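Probable L,D-transpeptidase 3 (Mycobacterium tuberculosis, PDB 6D4K) is a probable L,D-transpeptidase of peptidoglycan metabolism that does not make 3->3 cross-links from tetrapeptide stems and may attach proteins to peptidoglycan. Local coordinates at residues Y174-S187 with G199-S212. Numbering follows the deposited sequence.
Sequences YTVLSKERSVIMDS and GYRLSVDYAVRITS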
ATOM      1  N   TYR A 174      -3.577  -4.799  -1.790  1.00 24.75           N
ATOM      2  CA  TYR A 174      -2.239  -4.238  -1.652  1.00 24.08           C
ATOM      3  C   TYR A 174      -2.026  -3.751  -0.228  1.00 21.43           C
ATOM      4  O   TYR A 174      -2.966  -3.649   0.561  1.00 20.48           O
ATOM      5  CB  TYR A 174      -2.056  -3.067  -2.622  1.00 26.33           C
ATOM      6  CG  TYR A 174      -2.336  -3.419  -4.058  1.00 28.60           C
ATOM      7  CD1 TYR A 174      -1.391  -4.090  -4.821  1.00 34.65           C
ATOM      8  CD2 TYR A 174      -3.549  -3.093  -4.655  1.00 29.54           C
ATOM      9  CE1 TYR A 174      -1.644  -4.422  -6.139  1.00 38.88           C
ATOM     10  CE2 TYR A 174      -3.808  -3.419  -5.973  1.00 33.48           C
ATOM     11  CZ  TYR A 174      -2.852  -4.081  -6.711  1.00 38.01           C
ATOM     12  OH  TYR A 174      -3.104  -4.409  -8.023  1.00 40.03           O
ATOM     13  N   THR A 175      -0.775  -3.439   0.101  1.00 19.67           N
ATOM     14  CA  THR A 175      -0.480  -2.802   1.371  1.00 19.42           C
ATOM     15  C   THR A 175       0.429  -1.613   1.115  1.00 17.93           C
ATOM     16  O   THR A 175       1.188  -1.581   0.140  1.00 19.53           O
ATOM     17  CB  THR A 175       0.164  -3.756   2.396  1.00 22.44           C
ATOM     18  OG1 THR A 175       1.485  -4.099   1.972  1.00 26.17           O
ATOM     19  CG2 THR A 175      -0.677  -5.036   2.582  1.00 26.05           C
ATOM     20  N   VAL A 176       0.349  -0.627   1.998  1.00 16.46           N
ATOM     21  CA  VAL A 176       1.231   0.531   1.888  1.00 16.73           C
ATOM     22  C   VAL A 176       2.667   0.108   2.175  1.00 16.83           C
ATOM     23  O   VAL A 176       2.983  -0.379   3.267  1.00 17.32           O
ATOM     24  CB  VAL A 176       0.790   1.653   2.832  1.00 16.54           C
ATOM     25  CG1 VAL A 176       1.817   2.800   2.819  1.00 16.68           C
ATOM     26  CG2 VAL A 176      -0.591   2.152   2.452  1.00 18.04           C
ATOM     27  N   LEU A 177       3.543   0.290   1.186  1.00 16.83           N
ATOM     28  CA  LEU A 177       4.956  -0.057   1.302  1.00 17.36           C
ATOM     29  C   LEU A 177       5.813   1.101   1.789  1.00 16.81           C
ATOM     30  O   LEU A 177       6.831   0.869   2.444  1.00 18.47           O
ATOM     31  CB  LEU A 177       5.509  -0.521  -0.044  1.00 19.83           C
ATOM     32  CG  LEU A 177       4.815  -1.733  -0.664  1.00 20.19           C
ATOM     33  CD1 LEU A 177       5.387  -2.050  -2.035  1.00 23.07           C
ATOM     34  CD2 LEU A 177       4.905  -2.952   0.247  1.00 25.69           C
ATOM     35  N   SER A 178       5.444   2.336   1.455  1.00 15.67           N
ATOM     36  CA  SER A 178       6.210   3.500   1.871  0.54 15.72           C
ATOM     37  C   SER A 178       5.355   4.741   1.667  1.00 15.91           C
ATOM     38  O   SER A 178       4.338   4.708   0.960  1.00 17.27           O
ATOM     39  CB  SER A 178       7.519   3.620   1.079  0.54 17.99           C
ATOM     40  OG  SER A 178       7.280   3.914  -0.289  0.54 18.46           O
ATOM     41  N   LYS A 179       5.793   5.834   2.295  1.00 17.35           N
ATOM     42  CA  LYS A 179       5.187   7.161   2.213  1.00 18.27           C
ATOM     43  C   LYS A 179       6.323   8.142   1.970  1.00 16.55           C
ATOM     44  O   LYS A 179       7.331   8.106   2.684  1.00 20.21           O
ATOM     45  CB  LYS A 179       4.476   7.559   3.540  1.00 21.31           C
ATOM     46  CG  LYS A 179       3.071   7.023   3.749  1.00 23.13           C
ATOM     47  CD  LYS A 179       2.704   7.058   5.218  1.00 20.58           C
ATOM     48  CE  LYS A 179       2.794   8.445   5.844  1.00 19.21           C
ATOM     49  NZ  LYS A 179       1.894   8.501   7.030  1.00 17.58           N
ATOM     50  N   GLU A 180       6.145   9.041   1.007  1.00 18.44           N
ATOM     51  CA  GLU A 180       7.193   9.996   0.677  1.00 23.73           C
ATOM     52  C   GLU A 180       6.584  11.304   0.197  1.00 22.25           C
ATOM     53  O   GLU A 180       5.489  11.327  -0.357  1.00 21.49           O
ATOM     54  CB  GLU A 180       8.114   9.431  -0.409  1.00 27.13           C
ATOM     55  CG  GLU A 180       9.565   9.441  -0.007  1.00 39.18           C
ATOM     56  CD  GLU A 180      10.491   9.098  -1.144  1.00 45.12           C
ATOM     57  OE1 GLU A 180      11.532   9.779  -1.273  1.00 49.31           O
ATOM     58  OE2 GLU A 180      10.180   8.154  -1.905  1.00 46.64           O
ATOM     59  N   ARG A 181       7.333  12.393   0.386  1.00 28.82           N
ATOM     60  CA  ARG A 181       6.955  13.723  -0.076  1.00 32.20           C
ATOM     61  C   ARG A 181       7.817  14.143  -1.257  1.00 37.78           C
ATOM     62  O   ARG A 181       8.983  13.752  -1.368  1.00 41.29           O
ATOM     63  CB  ARG A 181       7.133  14.752   1.039  1.00 34.35           C
ATOM     64  CG  ARG A 181       6.316  14.470   2.282  1.00 38.08           C
ATOM     65  CD  ARG A 181       4.846  14.752   2.042  1.00 37.39           C
ATOM     66  NE  ARG A 181       4.626  16.071   1.455  1.00 36.98           N
ATOM     67  CZ  ARG A 181       4.440  17.183   2.159  1.00 37.43           C
ATOM     68  NH1 ARG A 181       4.460  17.142   3.482  1.00 38.21           N
ATOM     69  NH2 ARG A 181       4.245  18.338   1.539  1.00 37.76           N
ATOM     70  N   SER A 182       7.223  14.955  -2.133  1.00 39.54           N
ATOM     71  CA  SER A 182       7.934  15.612  -3.231  1.00 42.61           C
ATOM     72  C   SER A 182       8.818  14.639  -4.008  1.00 42.19           C
ATOM     73  O   SER A 182       9.973  14.929  -4.338  1.00 44.54           O
ATOM     74  CB  SER A 182       8.719  16.831  -2.742  1.00 49.58           C
ATOM     75  OG  SER A 182       7.847  17.821  -2.219  1.00 55.60           O
ATOM     76  N   VAL A 183       8.275  13.470  -4.301  1.00 38.13           N
ATOM     77  CA  VAL A 183       9.042  12.454  -5.008  1.00 38.84           C
ATOM     78  C   VAL A 183       8.862  12.634  -6.510  1.00 38.13           C
ATOM     79  O   VAL A 183       7.779  12.988  -6.996  1.00 37.53           O
ATOM     80  CB  VAL A 183       8.680  11.034  -4.529  1.00 39.91           C
ATOM     81  CG1 VAL A 183       7.299  10.634  -5.001  1.00 37.40           C
ATOM     82  CG2 VAL A 183       9.728  10.039  -4.998  1.00 42.43           C
ATOM     83  N   ILE A 184       9.941  12.419  -7.249  1.00 39.78           N
ATOM     84  CA  ILE A 184       9.908  12.546  -8.700  1.00 40.87           C
ATOM     85  C   ILE A 184       9.361  11.249  -9.274  1.00 42.60           C
ATOM     86  O   ILE A 184       9.888  10.164  -8.999  1.00 43.17           O
ATOM     87  CB  ILE A 184      11.302  12.856  -9.263  1.00 41.57           C
ATOM     88  CG1 ILE A 184      11.791  14.216  -8.761  1.00 42.72           C
ATOM     89  CG2 ILE A 184      11.283  12.813 -10.787  1.00 42.60           C
ATOM     90  CD1 ILE A 184      10.879  15.366  -9.126  1.00 43.70           C
ATOM     91  N   MET A 185       8.293  11.353 -10.053  1.00 41.85           N
ATOM     92  CA  MET A 185       7.728  10.211 -10.752  1.00 44.47           C
ATOM     93  C   MET A 185       7.967  10.374 -12.245  1.00 46.36           C
ATOM     94  O   MET A 185       7.709  11.441 -12.814  1.00 45.02           O
ATOM     95  CB  MET A 185       6.244  10.020 -10.428  1.00 47.02           C
ATOM     96  CG  MET A 185       6.018   9.286  -9.115  1.00 50.83           C
ATOM     97  SD  MET A 185       4.291   8.889  -8.820  1.00 55.23           S
ATOM     98  CE  MET A 185       3.686   8.619 -10.481  1.00 56.13           C
ATOM     99  N   ASP A 186       8.474   9.313 -12.857  1.00 49.78           N
ATOM    100  CA  ASP A 186       8.995   9.319 -14.208  1.00 57.79           C
ATOM    101  C   ASP A 186       8.181   8.340 -15.041  1.00 60.29           C
ATOM    102  O   ASP A 186       7.727   7.308 -14.541  1.00 61.72           O
ATOM    103  CB  ASP A 186      10.455   8.862 -14.153  1.00 63.86           C
ATOM    104  CG  ASP A 186      11.244   9.288 -15.350  1.00 69.50           C
ATOM    105  OD1 ASP A 186      10.991   8.725 -16.431  1.00 72.46           O
ATOM    106  OD2 ASP A 186      12.116  10.175 -15.209  1.00 70.69           O
ATOM    107  N   SER A 187       7.989   8.669 -16.320  1.00 59.39           N
ATOM    108  CA  SER A 187       7.172   7.812 -17.172  1.00 60.26           C
ATOM    109  C   SER A 187       7.828   6.471 -17.483  1.00 63.52           C
ATOM    110  O   SER A 187       7.152   5.583 -18.013  1.00 64.60           O
ATOM    111  CB  SER A 187       6.813   8.524 -18.474  1.00 58.05           C
ATOM    112  OG  SER A 187       7.971   8.817 -19.232  1.00 55.68           O
ATOM    113  N   GLY A 199       5.557  10.541 -22.837  1.00 66.11           N
ATOM    114  CA  GLY A 199       6.184  10.430 -21.540  1.00 61.76           C
ATOM    115  C   GLY A 199       5.889  11.615 -20.645  1.00 57.48           C
ATOM    116  O   GLY A 199       5.250  12.593 -21.033  1.00 58.08           O
ATOM    117  N   TYR A 200       6.382  11.520 -19.414  1.00 52.35           N
ATOM    118  CA  TYR A 200       6.140  12.555 -18.422  1.00 48.37           C
ATOM    119  C   TYR A 200       7.205  12.471 -17.341  1.00 42.83           C
ATOM    120  O   TYR A 200       7.862  11.442 -17.163  1.00 41.30           O
ATOM    121  CB  TYR A 200       4.737  12.439 -17.811  1.00 49.83           C
ATOM    122  CG  TYR A 200       4.432  11.092 -17.186  1.00 52.27           C
ATOM    123  CD1 TYR A 200       4.844  10.792 -15.894  1.00 52.80           C
ATOM    124  CD2 TYR A 200       3.719  10.127 -17.885  1.00 54.14           C
ATOM    125  CE1 TYR A 200       4.565   9.565 -15.320  1.00 55.04           C
ATOM    126  CE2 TYR A 200       3.434   8.899 -17.322  1.00 54.92           C
ATOM    127  CZ  TYR A 200       3.858   8.623 -16.038  1.00 56.23           C
ATOM    128  OH  TYR A 200       3.577   7.401 -15.466  1.00 57.46           O
ATOM    129  N   ARG A 201       7.368  13.581 -16.626  1.00 38.56           N
ATOM    130  CA  ARG A 201       8.204  13.633 -15.430  1.00 37.70           C
ATOM    131  C   ARG A 201       7.533  14.598 -14.466  1.00 35.25           C
ATOM    132  O   ARG A 201       7.477  15.805 -14.729  1.00 35.13           O
ATOM    133  CB  ARG A 201       9.625  14.089 -15.757  1.00 39.39           C
ATOM    134  CG  ARG A 201      10.501  14.273 -14.537  1.00 42.33           C
ATOM    135  CD  ARG A 201      11.885  14.754 -14.931  1.00 47.78           C
ATOM    136  NE  ARG A 201      12.608  15.304 -13.787  1.00 52.57           N
ATOM    137  CZ  ARG A 201      13.504  14.632 -13.074  1.00 54.09           C
ATOM    138  NH1 ARG A 201      13.800  13.376 -13.387  1.00 54.99           N
ATOM    139  NH2 ARG A 201      14.110  15.221 -12.051  1.00 54.01           N
ATOM    140  N   LEU A 202       7.028  14.064 -13.361  1.00 35.48           N
ATOM    141  CA  LEU A 202       6.214  14.808 -12.418  1.00 37.90           C
ATOM    142  C   LEU A 202       6.901  14.844 -11.064  1.00 34.15           C
ATOM    143  O   LEU A 202       7.639  13.927 -10.695  1.00 34.45           O
ATOM    144  CB  LEU A 202       4.857  14.120 -12.232  1.00 41.15           C
ATOM    145  CG  LEU A 202       4.087  13.784 -13.506  1.00 45.25           C
ATOM    146  CD1 LEU A 202       3.096  12.663 -13.249  1.00 46.57           C
ATOM    147  CD2 LEU A 202       3.381  15.019 -14.038  1.00 45.80           C
ATOM    148  N   SER A 203       6.656  15.922 -10.331  1.00 35.20           N
ATOM    149  CA  SER A 203       6.967  15.986  -8.913  1.00 34.94           C
ATOM    150  C   SER A 203       5.655  15.815  -8.163  1.00 34.62           C
ATOM    151  O   SER A 203       4.722  16.605  -8.352  1.00 37.51           O
ATOM    152  CB  SER A 203       7.620  17.313  -8.545  1.00 39.66           C
ATOM    153  OG  SER A 203       7.968  17.316  -7.172  1.00 43.51           O
ATOM    154  N   VAL A 204       5.583  14.781  -7.333  1.00 33.19           N
ATOM    155  CA  VAL A 204       4.348  14.359  -6.686  1.00 34.59           C
ATOM    156  C   VAL A 204       4.449  14.718  -5.211  1.00 34.51           C
ATOM    157  O   VAL A 204       5.374  14.274  -4.520  1.00 35.30           O
ATOM    158  CB  VAL A 204       4.103  12.857  -6.888  1.00 36.97           C
ATOM    159  CG1 VAL A 204       2.913  12.406  -6.076  1.00 36.47           C
ATOM    160  CG2 VAL A 204       3.894  12.557  -8.370  1.00 41.19           C
ATOM    161  N   ASP A 205       3.482  15.501  -4.726  1.00 35.41           N
ATOM    162  CA  ASP A 205       3.583  16.092  -3.395  1.00 39.47           C
ATOM    163  C   ASP A 205       3.474  15.036  -2.300  1.00 36.34           C
ATOM    164  O   ASP A 205       4.350  14.931  -1.432  1.00 40.28           O
ATOM    165  CB  ASP A 205       2.504  17.160  -3.224  1.00 45.05           C
ATOM    166  CG  ASP A 205       2.886  18.217  -2.209  1.00 50.61           C
ATOM    167  OD1 ASP A 205       3.789  17.964  -1.382  1.00 52.02           O
ATOM    168  OD2 ASP A 205       2.285  19.311  -2.250  1.00 52.17           O
ATOM    169  N   TYR A 206       2.385  14.265  -2.302  1.00 30.72           N
ATOM    170  CA  TYR A 206       2.168  13.193  -1.342  1.00 28.19           C
ATOM    171  C   TYR A 206       2.112  11.893  -2.126  1.00 26.48           C
ATOM    172  O   TYR A 206       1.381  11.802  -3.117  1.00 34.11           O
ATOM    173  CB  TYR A 206       0.852  13.395  -0.572  1.00 27.82           C
ATOM    174  CG  TYR A 206       0.820  14.657   0.251  1.00 26.60           C
ATOM    175  CD1 TYR A 206       1.248  14.663   1.570  1.00 27.82           C
ATOM    176  CD2 TYR A 206       0.384  15.857  -0.301  1.00 27.16           C
ATOM    177  CE1 TYR A 206       1.237  15.820   2.322  1.00 29.44           C
ATOM    178  CE2 TYR A 206       0.367  17.024   0.444  1.00 28.25           C
ATOM    179  CZ  TYR A 206       0.794  17.001   1.755  1.00 29.75           C
ATOM    180  OH  TYR A 206       0.776  18.163   2.499  1.00 33.77           O
ATOM    181  N   ALA A 207       2.886  10.897  -1.700  1.00 21.10           N
ATOM    182  CA  ALA A 207       3.011   9.661  -2.466  1.00 20.91           C
ATOM    183  C   ALA A 207       2.988   8.467  -1.524  1.00 18.79           C
ATOM    184  O   ALA A 207       3.902   8.299  -0.710  1.00 20.52           O
ATOM    185  CB  ALA A 207       4.292   9.662  -3.300  1.00 21.65           C
ATOM    186  N   VAL A 208       1.953   7.635  -1.658  1.00 17.72           N
ATOM    187  CA  VAL A 208       1.772   6.425  -0.861  1.00 17.51           C
ATOM    188  C   VAL A 208       2.012   5.252  -1.806  1.00 17.64           C
ATOM    189  O   VAL A 208       1.185   4.976  -2.680  1.00 19.10           O
ATOM    190  CB  VAL A 208       0.362   6.368  -0.250  1.00 16.32           C
ATOM    191  CG1 VAL A 208       0.201   5.132   0.609  1.00 18.57           C
ATOM    192  CG2 VAL A 208       0.061   7.636   0.548  1.00 16.54           C
ATOM    193  N   ARG A 209       3.158   4.579  -1.669  1.00 17.10           N
ATOM    194  CA  ARG A 209       3.513   3.501  -2.588  1.00 18.66           C
ATOM    195  C   ARG A 209       2.810   2.215  -2.162  1.00 17.70           C
ATOM    196  O   ARG A 209       2.843   1.839  -0.984  1.00 19.69           O
ATOM    197  CB  ARG A 209       5.020   3.268  -2.570  1.00 21.69           C
ATOM    198  CG  ARG A 209       5.448   2.151  -3.502  1.00 24.10           C
ATOM    199  CD  ARG A 209       6.867   1.684  -3.213  1.00 33.89           C
ATOM    200  NE  ARG A 209       7.851   2.717  -3.500  1.00 41.19           N
ATOM    201  CZ  ARG A 209       8.556   2.784  -4.624  1.00 47.58           C
ATOM    202  NH1 ARG A 209       8.386   1.876  -5.577  1.00 49.05           N
ATOM    203  NH2 ARG A 209       9.434   3.762  -4.797  1.00 50.89           N
ATOM    204  N   ILE A 210       2.180   1.529  -3.114  1.00 19.49           N
ATOM    205  CA  ILE A 210       1.455   0.298  -2.816  1.00 20.32           C
ATOM    206  C   ILE A 210       1.954  -0.914  -3.593  1.00 24.39           C
ATOM    207  O   ILE A 210       1.504  -2.034  -3.314  1.00 25.56           O
ATOM    208  CB  ILE A 210      -0.079   0.449  -2.953  1.00 22.75           C
ATOM    209  CG1 ILE A 210      -0.471   0.800  -4.389  1.00 25.55           C
ATOM    210  CG2 ILE A 210      -0.607   1.486  -1.980  1.00 22.79           C
ATOM    211  CD1 ILE A 210      -1.975   0.865  -4.613  1.00 27.14           C
ATOM    212  N   THR A 211       2.858  -0.749  -4.557  1.00 26.42           N
ATOM    213  CA  THR A 211       3.512  -1.900  -5.161  1.00 28.83           C
ATOM    214  C   THR A 211       4.984  -1.594  -5.370  1.00 32.68           C
ATOM    215  O   THR A 211       5.380  -0.435  -5.509  1.00 33.54           O
ATOM    216  CB  THR A 211       2.905  -2.329  -6.511  1.00 33.73           C
ATOM    217  OG1 THR A 211       3.262  -1.389  -7.533  1.00 36.21           O
ATOM    218  CG2 THR A 211       1.377  -2.488  -6.439  1.00 35.47           C
ATOM    219  N   SER A 212       5.793  -2.656  -5.389  1.00 35.08           N
ATOM    220  CA  SER A 212       7.222  -2.487  -5.624  1.00 37.24           C
ATOM    221  C   SER A 212       7.505  -1.945  -7.021  1.00 40.30           C
ATOM    222  O   SER A 212       8.508  -1.252  -7.221  1.00 43.24           O
ATOM    223  CB  SER A 212       7.957  -3.810  -5.400  1.00 40.44           C
ATOM    224  OG  SER A 212       7.254  -4.895  -5.981  1.00 41.71           O
TER
HETATM  225  O   HOH W   1       1.284  -4.207  -1.926  1.00 38.20           O
HETATM  226  O   HOH W   2       6.264   6.252  -1.293  1.00 38.23           O
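Arg181 and Asp205 meet where two paired strands turn a corner together, and every oxygen of Asp205 there has a donor. The backbone O of Asp205 accepts Arg181 NE at 3.1 Å and Ser182 N at 3.0 Å, the two donors arriving from opposite faces of the carbonyl plane. Bends at chi2 (-73°) and chi3 (-50°) fold the arginine back, and its NH2 reaches Asp205 OD1 on the syn side in a 3.0 Å salt bridge. OD2 of the same carboxylate is taken by Arg241, and the guanidinium lies flat on the Tyr206 ring, planes 17° apart.

At the corner, Ser182 and Val183 both face Val204, a G1 beta bulge. The antiparallel ribbon thus passes from the main sheet of the L,D-transpeptidase catalytic domain (178-180 with 207-209) into a two-stranded hairpin, 183-186 with 201-204. There Met185 and Leu202 exchange backbone bonds, N to O both ways. Met185 SD rests on Val204 CG2 at 3.7 Å, on the face near His218 and Cys236, the predicted catalytic pair; faropenem's acetyl group binds covalently to Cys236.

At the other end, water 1 accepts from Thr175 N and donates to Ile210 O at 2.6 Å. In one of the two Ser178 conformers, OG lies 2.7 Å from a second water that donates to Ala207 O, a carbonyl that also accepts Glu180 N at 2.9 Å.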